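Local coordinates for protein digeranylgeranylglycerophospholipid reductase (Sulfolobus acidocaldarius, PDB 3ATR) that reduces the double bonds of geranylgeranyl chains in archaeal glycerophospholipids, using FAD, to give the saturated phytanyl lipids of the membrane, at residues 48-53 and 220-225; 68-73 and 93-98. All coordinates share one frame; numbering follows the deposited sequence.

In the fold
From the N terminus, the chain, having already made earlier FAD contacts, reaches 48-53, part of the FAD site, whose strand 51-53 lies at the border of an eight-stranded mixed sheet. Next comes the hairpin of strands 70-80 and 87-97; interaction 2 pairs its two arms near the open end, closing a short loop of 19 residues. Only after a further long excursion does strand 217-221 of the same sheet bring residues 220-225 back to 48-53, so interaction 2 is nested inside the loop that interaction 1 closes. The two contacts touch directly: Lys222 reaches Glu71 as well as Asp50, and Val52 O probably accepts a hydrogen bond from Phe95 N. Together they illustrate how one sheet can bring a flavin-binding segment and the surroundings of a bound alkane together.

Interaction 1. Residues 48-53 and 220-225; sequences CGDAVS and FPKGKN. With FDA (dihydroflavine-adenine dinucleotide), chain B; DD9 (nonane), chain C.
The flavin-binding segment 48-53 meets the end of strand 217-221 where the isoalloxazine ring and the nonane molecule lie close together. Phe220 presents its ring edge to this corner: CD2 is 3.5 Å from Gly49 O, and CE2 approaches flavin O4 at 3.6 Å. The methyl CB of Ala51 comes in obliquely, 3.8 Å from Phe220 CE2. Ala51 also reads the pyrimidine edge of the flavin through its backbone, its N donating to O4 and its O accepting from flavin N3 at 2.7 Å in a nearly straight bond (171°). Farther out, Lys222 bends at its last torsion (chi4 -82°), which turns NZ to Asp50 OD2 at 2.9 Å. In this salt bridge NZ meets OD2 on its anti side, 18° out of the carboxylate plane. NZ is shared with Glu71 and Glu96, so several acidic groups gather round one buried ammonium. A leucine in place of Asp50 removes one of these carboxylates, and would probably leave the ammonium less well held and the two segments less firmly joined. The chemistry is thus divided: backbone groups recognise the flavin, an aromatic edge lines the boundary with the alkane, and a charged cluster, probably favouring a protonated lysine, joins the segments through Asp50 and Lys222.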
ATOM      1  N   CYS A  48      11.713  -0.598  -0.928  1.00 16.03           N
ATOM      2  CA  CYS A  48      10.726  -0.044  -0.039  1.00 17.34           C
ATOM      3  C   CYS A  48      11.506   0.927   0.866  1.00 16.71           C
ATOM      4  O   CYS A  48      12.725   0.822   0.972  1.00 18.48           O
ATOM      5  CB  CYS A  48      10.126  -1.154   0.847  1.00 18.50           C
ATOM      6  SG  CYS A  48       8.703  -0.530   1.875  1.00 18.19           S
ATOM      7  N   GLY A  49      10.791   1.899   1.415  1.00 16.62           N
ATOM      8  CA  GLY A  49      11.335   2.808   2.410  1.00 17.33           C
ATOM      9  C   GLY A  49      11.483   2.094   3.746  1.00 17.37           C
ATOM     10  O   GLY A  49      12.233   2.553   4.608  1.00 19.29           O
ATOM     11  N   ASP A  50      10.746   0.983   3.919  1.00 18.06           N
ATOM     12  CA  ASP A  50      10.851   0.122   5.116  1.00 19.25           C
ATOM     13  C   ASP A  50      10.262   0.711   6.400  1.00 19.02           C
ATOM     14  O   ASP A  50      10.493   0.158   7.456  1.00 21.02           O
ATOM     15  CB  ASP A  50      12.259  -0.370   5.403  1.00 19.65           C
ATOM     16  CG  ASP A  50      12.849  -1.213   4.256  1.00 21.22           C
ATOM     17  OD1 ASP A  50      12.118  -1.856   3.504  1.00 26.19           O
ATOM     18  OD2 ASP A  50      14.063  -1.210   4.136  1.00 23.50           O
ATOM     19  N   ALA A  51       9.421   1.728   6.279  1.00 19.05           N
ATOM     20  CA  ALA A  51       8.807   2.387   7.443  1.00 18.31           C
ATOM     21  C   ALA A  51       7.366   1.964   7.645  1.00 19.25           C
ATOM     22  O   ALA A  51       6.535   2.096   6.725  1.00 19.71           O
ATOM     23  CB  ALA A  51       8.877   3.886   7.294  1.00 19.26           C
ATOM     24  N   VAL A  52       7.060   1.510   8.857  1.00 19.65           N
ATOM     25  CA  VAL A  52       5.711   1.024   9.163  1.00 20.43           C
ATOM     26  C   VAL A  52       5.323   1.515  10.557  1.00 20.58           C
ATOM     27  O   VAL A  52       6.072   1.351  11.507  1.00 22.06           O
ATOM     28  CB  VAL A  52       5.594  -0.532   9.091  1.00 19.84           C
ATOM     29  CG1 VAL A  52       4.094  -0.980   9.263  1.00 21.13           C
ATOM     30  CG2 VAL A  52       6.147  -1.079   7.781  1.00 19.46           C
ATOM     31  N   SER A  53       4.120   2.047  10.696  1.00 22.17           N
ATOM     32  CA  SER A  53       3.707   2.539  12.013  1.00 23.55           C
ATOM     33  C   SER A  53       3.506   1.414  13.008  1.00 24.18           C
ATOM     34  O   SER A  53       3.089   0.314  12.655  1.00 23.96           O
ATOM     35  CB  SER A  53       2.391   3.365  11.927  1.00 24.21           C
ATOM     36  OG  SER A  53       1.310   2.477  11.807  1.00 28.75           O
ATOM     37  N   PHE A 220      14.878   8.442   5.367  1.00 19.76           N
ATOM     38  CA  PHE A 220      14.355   7.616   6.462  1.00 19.46           C
ATOM     39  C   PHE A 220      15.545   6.952   7.168  1.00 19.90           C
ATOM     40  O   PHE A 220      16.056   5.972   6.649  1.00 18.51           O
ATOM     41  CB  PHE A 220      13.474   6.478   5.931  1.00 18.10           C
ATOM     42  CG  PHE A 220      12.090   6.885   5.445  1.00 17.85           C
ATOM     43  CD1 PHE A 220      11.624   8.194   5.551  1.00 17.14           C
ATOM     44  CD2 PHE A 220      11.229   5.871   4.949  1.00 18.64           C
ATOM     45  CE1 PHE A 220      10.299   8.529   5.125  1.00 16.00           C
ATOM     46  CE2 PHE A 220       9.912   6.181   4.504  1.00 19.13           C
ATOM     47  CZ  PHE A 220       9.456   7.499   4.613  1.00 17.41           C
ATOM     48  N   PRO A 221      15.962   7.476   8.342  1.00 19.95           N
ATOM     49  CA  PRO A 221      17.141   6.875   8.983  1.00 21.52           C
ATOM     50  C   PRO A 221      16.931   5.442   9.427  1.00 21.32           C
ATOM     51  O   PRO A 221      15.868   5.087   9.977  1.00 22.76           O
ATOM     52  CB  PRO A 221      17.412   7.800  10.190  1.00 21.94           C
ATOM     53  CG  PRO A 221      16.845   9.146   9.782  1.00 22.57           C
ATOM     54  CD  PRO A 221      15.543   8.717   9.031  1.00 20.21           C
ATOM     55  N   LYS A 222      17.913   4.594   9.143  1.00 24.00           N
ATOM     56  CA  LYS A 222      17.852   3.206   9.599  1.00 23.46           C
ATOM     57  C   LYS A 222      18.824   2.988  10.760  1.00 26.12           C
ATOM     58  O   LYS A 222      19.126   1.867  11.109  1.00 26.06           O
ATOM     59  CB  LYS A 222      18.165   2.258   8.440  1.00 23.89           C
ATOM     60  CG  LYS A 222      17.061   2.227   7.393  1.00 22.35           C
ATOM     61  CD  LYS A 222      17.450   1.320   6.228  1.00 25.47           C
ATOM     62  CE  LYS A 222      16.206   0.736   5.557  1.00 28.29           C
ATOM     63  NZ  LYS A 222      15.750  -0.474   6.361  1.00 26.55           N
ATOM     64  N   GLY A 223      19.276   4.092  11.353  1.00 27.01           N
ATOM     65  CA  GLY A 223      20.255   4.063  12.453  1.00 28.72           C
ATOM     66  C   GLY A 223      20.982   5.389  12.524  1.00 28.35           C
ATOM     67  O   GLY A 223      20.615   6.364  11.872  1.00 27.23           O
ATOM     68  N   LYS A 224      22.019   5.428  13.336  1.00 29.89           N
ATOM     69  CA  LYS A 224      22.742   6.669  13.572  1.00 30.06           C
ATOM     70  C   LYS A 224      23.520   7.158  12.350  1.00 29.78           C
ATOM     71  O   LYS A 224      23.772   8.359  12.233  1.00 29.33           O
ATOM     72  CB  LYS A 224      23.684   6.476  14.779  1.00 32.95           C
ATOM     73  CG  LYS A 224      22.948   6.413  16.137  1.00 36.62           C
ATOM     74  CD  LYS A 224      23.977   6.284  17.280  1.00 40.39           C
ATOM     75  CE  LYS A 224      23.305   6.019  18.631  1.00 44.00           C
ATOM     76  NZ  LYS A 224      24.321   5.833  19.718  1.00 47.67           N
ATOM     77  N   ASN A 225      23.893   6.241  11.441  1.00 29.33           N
ATOM     78  CA  ASN A 225      24.774   6.564  10.311  1.00 29.03           C
ATOM     79  C   ASN A 225      24.359   5.904   9.006  1.00 27.19           C
ATOM     80  O   ASN A 225      25.200   5.678   8.141  1.00 26.20           O
ATOM     81  CB  ASN A 225      26.231   6.169  10.607  1.00 32.11           C
ATOM     82  CG  ASN A 225      26.772   6.839  11.854  1.00 38.02           C
ATOM     83  OD1 ASN A 225      26.567   6.343  12.970  1.00 42.84           O
ATOM     84  ND2 ASN A 225      27.456   7.979  11.683  1.00 43.76           N
TER
HETATM   85  PA  FDA B 501       5.407  -7.700  -2.365  1.00 16.44           P
HETATM   86  O1A FDA B 501       5.793  -7.138  -3.705  1.00 16.17           O
HETATM   87  O2A FDA B 501       6.271  -7.360  -1.178  1.00 16.40           O
HETATM   88  O5B FDA B 501       5.460  -9.282  -2.392  1.00 15.08           O
HETATM   89  C5B FDA B 501       4.898 -10.014  -3.540  1.00 16.57           C
HETATM   90  C4B FDA B 501       5.604 -11.364  -3.628  1.00 15.88           C
HETATM   91  O4B FDA B 501       5.003 -12.153  -4.658  1.00 17.41           O
HETATM   92  C3B FDA B 501       7.086 -11.236  -3.984  1.00 18.77           C
HETATM   93  O3B FDA B 501       7.882 -11.762  -2.904  1.00 18.74           O
HETATM   94  C2B FDA B 501       7.215 -11.998  -5.294  1.00 18.96           C
HETATM   95  O2B FDA B 501       8.388 -12.796  -5.415  1.00 19.41           O
HETATM   96  C1B FDA B 501       6.023 -12.939  -5.296  1.00 18.33           C
HETATM   97  N9A FDA B 501       5.450 -13.254  -6.617  1.00 17.28           N
HETATM   98  C8A FDA B 501       4.967 -12.376  -7.540  1.00 20.59           C
HETATM   99  N7A FDA B 501       4.405 -13.091  -8.558  1.00 22.23           N
HETATM  100  C5A FDA B 501       4.485 -14.416  -8.204  1.00 20.52           C
HETATM  101  C6A FDA B 501       4.092 -15.596  -8.818  1.00 22.00           C
HETATM  102  N6A FDA B 501       3.479 -15.577 -10.042  1.00 22.63           N
HETATM  103  N1A FDA B 501       4.365 -16.779  -8.185  1.00 20.56           N
HETATM  104  C2A FDA B 501       4.988 -16.842  -6.969  1.00 20.91           C
HETATM  105  N3A FDA B 501       5.370 -15.679  -6.355  1.00 20.35           N
HETATM  106  C4A FDA B 501       5.141 -14.496  -6.981  1.00 18.86           C
HETATM  107  N1  FDA B 501       5.174   0.942   2.262  1.00 14.93           N
HETATM  108  C2  FDA B 501       5.411   1.120   3.568  1.00 17.74           C
HETATM  109  O2  FDA B 501       4.598   0.583   4.342  1.00 16.22           O
HETATM  110  N3  FDA B 501       6.481   1.860   4.034  1.00 16.44           N
HETATM  111  C4  FDA B 501       7.372   2.439   3.205  1.00 16.38           C
HETATM  112  O4  FDA B 501       8.325   3.096   3.644  1.00 19.28           O
HETATM  113  C4X FDA B 501       7.176   2.323   1.760  1.00 16.66           C
HETATM  114  N5  FDA B 501       8.015   2.914   0.867  1.00 15.82           N
HETATM  115  C5X FDA B 501       8.043   2.371  -0.385  1.00 16.38           C
HETATM  116  C6  FDA B 501       9.127   2.717  -1.205  1.00 15.71           C
HETATM  117  C7  FDA B 501       9.234   2.167  -2.493  1.00 14.38           C
HETATM  118  C7M FDA B 501      10.476   2.505  -3.341  1.00 15.15           C
HETATM  119  C8  FDA B 501       8.235   1.337  -2.940  1.00 12.99           C
HETATM  120  C8M FDA B 501       8.321   0.690  -4.330  1.00 14.27           C
HETATM  121  C9  FDA B 501       7.105   0.980  -2.140  1.00 13.19           C
HETATM  122  C9A FDA B 501       7.014   1.508  -0.822  1.00 16.46           C
HETATM  123  N10 FDA B 501       5.883   1.202   0.018  1.00 15.91           N
HETATM  124  C10 FDA B 501       6.028   1.482   1.356  1.00 16.03           C
HETATM  125  C1' FDA B 501       4.948   0.124  -0.390  1.00 16.96           C
HETATM  126  C2' FDA B 501       5.268  -1.285   0.164  1.00 14.22           C
HETATM  127  O2' FDA B 501       6.631  -1.625  -0.097  1.00 16.33           O
HETATM  128  C3' FDA B 501       4.353  -2.307  -0.518  1.00 13.55           C
HETATM  129  O3' FDA B 501       3.030  -1.734  -0.547  1.00 15.20           O
HETATM  130  C4' FDA B 501       4.262  -3.648   0.198  1.00 12.18           C
HETATM  131  O4' FDA B 501       5.588  -4.146   0.436  1.00 15.24           O
HETATM  132  C5' FDA B 501       3.536  -4.627  -0.741  1.00 14.89           C
HETATM  133  O5' FDA B 501       3.451  -5.904  -0.073  1.00 15.58           O
HETATM  134  P   FDA B 501       2.929  -7.154  -0.913  1.00 15.49           P
HETATM  135  O1P FDA B 501       3.074  -8.384  -0.023  1.00 17.21           O
HETATM  136  O2P FDA B 501       1.583  -6.773  -1.473  1.00 15.52           O
HETATM  137  O3P FDA B 501       3.880  -7.239  -2.239  1.00 15.64           O
HETATM  138  C1  DD9 C 502       5.821   6.603  12.399  1.00 40.64           C
HETATM  139  C2  DD9 C 502       6.141   5.772  11.164  1.00 38.64           C
HETATM  140  C3  DD9 C 502       4.974   5.886  10.206  1.00 40.11           C
HETATM  141  C4  DD9 C 502       5.221   5.024   8.976  1.00 37.63           C
HETATM  142  C5  DD9 C 502       5.631   5.902   7.804  1.00 36.02           C
HETATM  143  C6  DD9 C 502       4.936   5.374   6.547  1.00 37.14           C
HETATM  144  C7  DD9 C 502       5.113   6.248   5.309  1.00 37.75           C
HETATM  145  C8  DD9 C 502       5.952   5.403   4.350  1.00 40.74           C
HETATM  146  C9  DD9 C 502       5.676   5.475   2.868  1.00 42.28           C

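Interaction 2. Residues 68-73 and 93-98. With DD9 (nonane), chain C.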
ATOM      1  N   GLU A  68      17.387  -7.906  15.147  1.00 34.70           N
ATOM      2  CA  GLU A  68      17.863  -7.492  13.823  1.00 34.63           C
ATOM      3  C   GLU A  68      16.739  -7.146  12.814  1.00 31.63           C
ATOM      4  O   GLU A  68      17.003  -6.628  11.732  1.00 30.81           O
ATOM      5  CB  GLU A  68      18.771  -8.573  13.227  1.00 35.55           C
ATOM      6  CG  GLU A  68      20.070  -8.778  14.045  1.00 42.17           C
ATOM      7  CD  GLU A  68      21.073  -9.673  13.335  1.00 50.62           C
ATOM      8  OE1 GLU A  68      21.864 -10.361  14.035  1.00 54.12           O
ATOM      9  OE2 GLU A  68      21.077  -9.706  12.081  1.00 54.76           O
ATOM     10  N   GLU A  69      15.497  -7.438  13.162  1.00 30.00           N
ATOM     11  CA  GLU A  69      14.354  -7.068  12.303  1.00 28.04           C
ATOM     12  C   GLU A  69      14.051  -5.589  12.376  1.00 27.89           C
ATOM     13  O   GLU A  69      13.396  -5.034  11.483  1.00 27.60           O
ATOM     14  CB  GLU A  69      13.111  -7.780  12.784  1.00 28.33           C
ATOM     15  CG  GLU A  69      13.090  -9.298  12.610  1.00 30.41           C
ATOM     16  CD  GLU A  69      12.181  -9.980  13.610  1.00 34.43           C
ATOM     17  OE1 GLU A  69      11.304  -9.306  14.209  1.00 31.09           O
ATOM     18  OE2 GLU A  69      12.346 -11.208  13.830  1.00 37.47           O
ATOM     19  N   LEU A  70      14.437  -4.970  13.488  1.00 27.65           N
ATOM     20  CA  LEU A  70      14.151  -3.564  13.752  1.00 28.17           C
ATOM     21  C   LEU A  70      15.428  -2.772  13.631  1.00 28.48           C
ATOM     22  O   LEU A  70      16.254  -2.760  14.549  1.00 29.04           O
ATOM     23  CB  LEU A  70      13.540  -3.375  15.152  1.00 28.76           C
ATOM     24  CG  LEU A  70      13.252  -1.937  15.635  1.00 32.07           C
ATOM     25  CD1 LEU A  70      12.484  -1.109  14.582  1.00 30.96           C
ATOM     26  CD2 LEU A  70      12.533  -1.901  17.004  1.00 35.58           C
ATOM     27  N   GLU A  71      15.592  -2.092  12.504  1.00 26.24           N
ATOM     28  CA  GLU A  71      16.816  -1.335  12.292  1.00 27.16           C
ATOM     29  C   GLU A  71      16.840  -0.068  13.130  1.00 26.95           C
ATOM     30  O   GLU A  71      17.861   0.303  13.687  1.00 27.87           O
ATOM     31  CB  GLU A  71      17.045  -1.065  10.814  1.00 27.10           C
ATOM     32  CG  GLU A  71      17.381  -2.362  10.072  1.00 31.81           C
ATOM     33  CD  GLU A  71      18.098  -2.153   8.758  1.00 41.62           C
ATOM     34  OE1 GLU A  71      19.328  -1.953   8.754  1.00 46.94           O
ATOM     35  OE2 GLU A  71      17.441  -2.225   7.717  1.00 47.18           O
ATOM     36  N   ASN A  72      15.701   0.584  13.266  1.00 25.27           N
ATOM     37  CA  ASN A  72      15.711   1.865  13.952  1.00 26.06           C
ATOM     38  C   ASN A  72      14.326   2.217  14.452  1.00 25.71           C
ATOM     39  O   ASN A  72      13.373   2.129  13.700  1.00 24.42           O
ATOM     40  CB  ASN A  72      16.173   2.944  12.955  1.00 24.67           C
ATOM     41  CG  ASN A  72      16.431   4.269  13.620  1.00 25.95           C
ATOM     42  OD1 ASN A  72      17.012   4.320  14.702  1.00 26.08           O
ATOM     43  ND2 ASN A  72      15.956   5.354  13.015  1.00 22.77           N
ATOM     44  N   LYS A  73      14.210   2.626  15.720  1.00 26.59           N
ATOM     45  CA  LYS A  73      12.893   3.037  16.231  1.00 27.53           C
ATOM     46  C   LYS A  73      12.560   4.452  15.792  1.00 26.43           C
ATOM     47  O   LYS A  73      13.423   5.325  15.835  1.00 27.57           O
ATOM     48  CB  LYS A  73      12.863   2.917  17.767  1.00 30.11           C
ATOM     49  CG  LYS A  73      11.509   3.324  18.382  1.00 34.16           C
ATOM     50  CD  LYS A  73      10.387   2.376  17.983  1.00 34.98           C
ATOM     51  CE  LYS A  73       9.019   2.974  18.268  1.00 35.64           C
ATOM     52  NZ  LYS A  73       8.928   3.206  19.751  1.00 40.84           N
ATOM     53  N   GLU A  93       4.816   6.744  16.906  1.00 34.63           N
ATOM     54  CA  GLU A  93       5.771   5.646  16.951  1.00 32.67           C
ATOM     55  C   GLU A  93       5.701   4.751  15.724  1.00 29.99           C
ATOM     56  O   GLU A  93       4.624   4.480  15.182  1.00 28.22           O
ATOM     57  CB  GLU A  93       5.575   4.804  18.202  1.00 34.11           C
ATOM     58  CG  GLU A  93       5.982   5.528  19.479  1.00 38.75           C
ATOM     59  CD  GLU A  93       5.679   4.711  20.697  1.00 46.80           C
ATOM     60  OE1 GLU A  93       4.647   4.992  21.347  1.00 49.88           O
ATOM     61  OE2 GLU A  93       6.453   3.777  21.001  1.00 48.86           O
ATOM     62  N   GLY A  94       6.866   4.275  15.313  1.00 28.04           N
ATOM     63  CA  GLY A  94       6.931   3.360  14.182  1.00 25.93           C
ATOM     64  C   GLY A  94       8.253   2.657  14.145  1.00 25.36           C
ATOM     65  O   GLY A  94       9.090   2.802  15.047  1.00 26.50           O
ATOM     66  N   PHE A  95       8.440   1.888  13.084  1.00 24.12           N
ATOM     67  CA  PHE A  95       9.615   1.064  12.978  1.00 22.67           C
ATOM     68  C   PHE A  95      10.210   1.260  11.592  1.00 22.30           C
ATOM     69  O   PHE A  95       9.487   1.255  10.614  1.00 22.03           O
ATOM     70  CB  PHE A  95       9.216  -0.402  13.138  1.00 23.21           C
ATOM     71  CG  PHE A  95       8.457  -0.682  14.403  1.00 24.04           C
ATOM     72  CD1 PHE A  95       9.112  -0.618  15.642  1.00 28.89           C
ATOM     73  CD2 PHE A  95       7.098  -1.004  14.368  1.00 26.15           C
ATOM     74  CE1 PHE A  95       8.433  -0.907  16.834  1.00 31.03           C
ATOM     75  CE2 PHE A  95       6.396  -1.266  15.548  1.00 29.39           C
ATOM     76  CZ  PHE A  95       7.043  -1.212  16.776  1.00 28.53           C
ATOM     77  N   GLU A  96      11.524   1.418  11.552  1.00 21.55           N
ATOM     78  CA  GLU A  96      12.340   1.170  10.335  1.00 21.75           C
ATOM     79  C   GLU A  96      12.880  -0.261  10.361  1.00 22.08           C
ATOM     80  O   GLU A  96      13.705  -0.653  11.225  1.00 23.13           O
ATOM     81  CB  GLU A  96      13.475   2.186  10.217  1.00 21.33           C
ATOM     82  CG  GLU A  96      13.205   3.267   9.241  1.00 23.41           C
ATOM     83  CD  GLU A  96      13.101   2.746   7.815  1.00 24.28           C
ATOM     84  OE1 GLU A  96      12.350   3.334   7.026  1.00 22.49           O
ATOM     85  OE2 GLU A  96      13.773   1.748   7.491  1.00 26.06           O
ATOM     86  N   LEU A  97      12.353  -1.065   9.445  1.00 23.17           N
ATOM     87  CA  LEU A  97      12.517  -2.507   9.453  1.00 25.39           C
ATOM     88  C   LEU A  97      13.653  -2.974   8.600  1.00 26.20           C
ATOM     89  O   LEU A  97      14.013  -2.314   7.611  1.00 24.32           O
ATOM     90  CB  LEU A  97      11.253  -3.164   8.858  1.00 26.00           C
ATOM     91  CG  LEU A  97       9.958  -2.938   9.640  1.00 29.15           C
ATOM     92  CD1 LEU A  97       8.868  -3.695   9.003  1.00 32.75           C
ATOM     93  CD2 LEU A  97      10.172  -3.493  10.982  1.00 35.63           C
ATOM     94  N   ASN A  98      14.221  -4.125   8.972  1.00 25.37           N
ATOM     95  CA  ASN A  98      14.912  -4.962   8.010  1.00 25.21           C
ATOM     96  C   ASN A  98      13.767  -5.809   7.449  1.00 24.03           C
ATOM     97  O   ASN A  98      13.327  -6.790   8.083  1.00 23.76           O
ATOM     98  CB  ASN A  98      16.008  -5.834   8.676  1.00 26.49           C
ATOM     99  CG  ASN A  98      16.786  -6.674   7.655  1.00 27.91           C
ATOM    100  OD1 ASN A  98      16.186  -7.274   6.756  1.00 26.54           O
ATOM    101  ND2 ASN A  98      18.106  -6.728   7.788  1.00 26.95           N
TER
HETATM  102  C1  DD9 C 502       5.821   6.603  12.399  1.00 40.64           C
HETATM  103  C2  DD9 C 502       6.141   5.772  11.164  1.00 38.64           C
HETATM  104  C3  DD9 C 502       4.974   5.886  10.206  1.00 40.11           C
HETATM  105  C4  DD9 C 502       5.221   5.024   8.976  1.00 37.63           C
HETATM  106  C5  DD9 C 502       5.631   5.902   7.804  1.00 36.02           C
HETATM  107  C6  DD9 C 502       4.936   5.374   6.547  1.00 37.14           C
HETATM  108  C7  DD9 C 502       5.113   6.248   5.309  1.00 37.75           C
HETATM  109  C8  DD9 C 502       5.952   5.403   4.350  1.00 40.74           C
HETATM  110  C9  DD9 C 502       5.676   5.475   2.868  1.00 42.28           C
HETATM  111  O   HOH W   1      19.181  -5.779  10.435  1.00 37.69           O
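Glu96 meets Asn72 and Glu71 across the two antiparallel arms of a beta hairpin, where the register slips by one after the non-hydrogen-bonded pair Leu70 and Leu97. Among the backbone bonds, Glu96 O receives two amides, Asn72 N at 3.1 Å and, more weakly, Glu71 N; this is a classic beta bulge. Asn72 O takes Glu96 N at 2.9 Å, nearly in line with its carbonyl, whereas Asn98 N reaches Glu69 O at 2.8 Å from above the carbonyl plane. A water extends this end, donating to Glu68 O and accepting from Asn98 ND2. The apolar part is small: with CG anti to the backbone N (chi1 176°), Leu70 sends CD1 against the edge of the Phe95 ring, 3.6 Å from CD1 of Phe95, the two side chains crossing at about a right angle. Lys73 CD approaches the same ring obliquely, at 4.0 Å from Phe95 CE1. The charged part follows along that lysine, which bends at chi2 and chi4 to form a salt bridge, NZ lying 2.8 Å from Glu93 OE2 on its anti lone pair. Strand 51-53 flanks strand 87-97 on its other side, Asn98 caps helix 99-112 through Leu101 N, and Phe57 of helix 54-59 meets Phe95 edge-to-face.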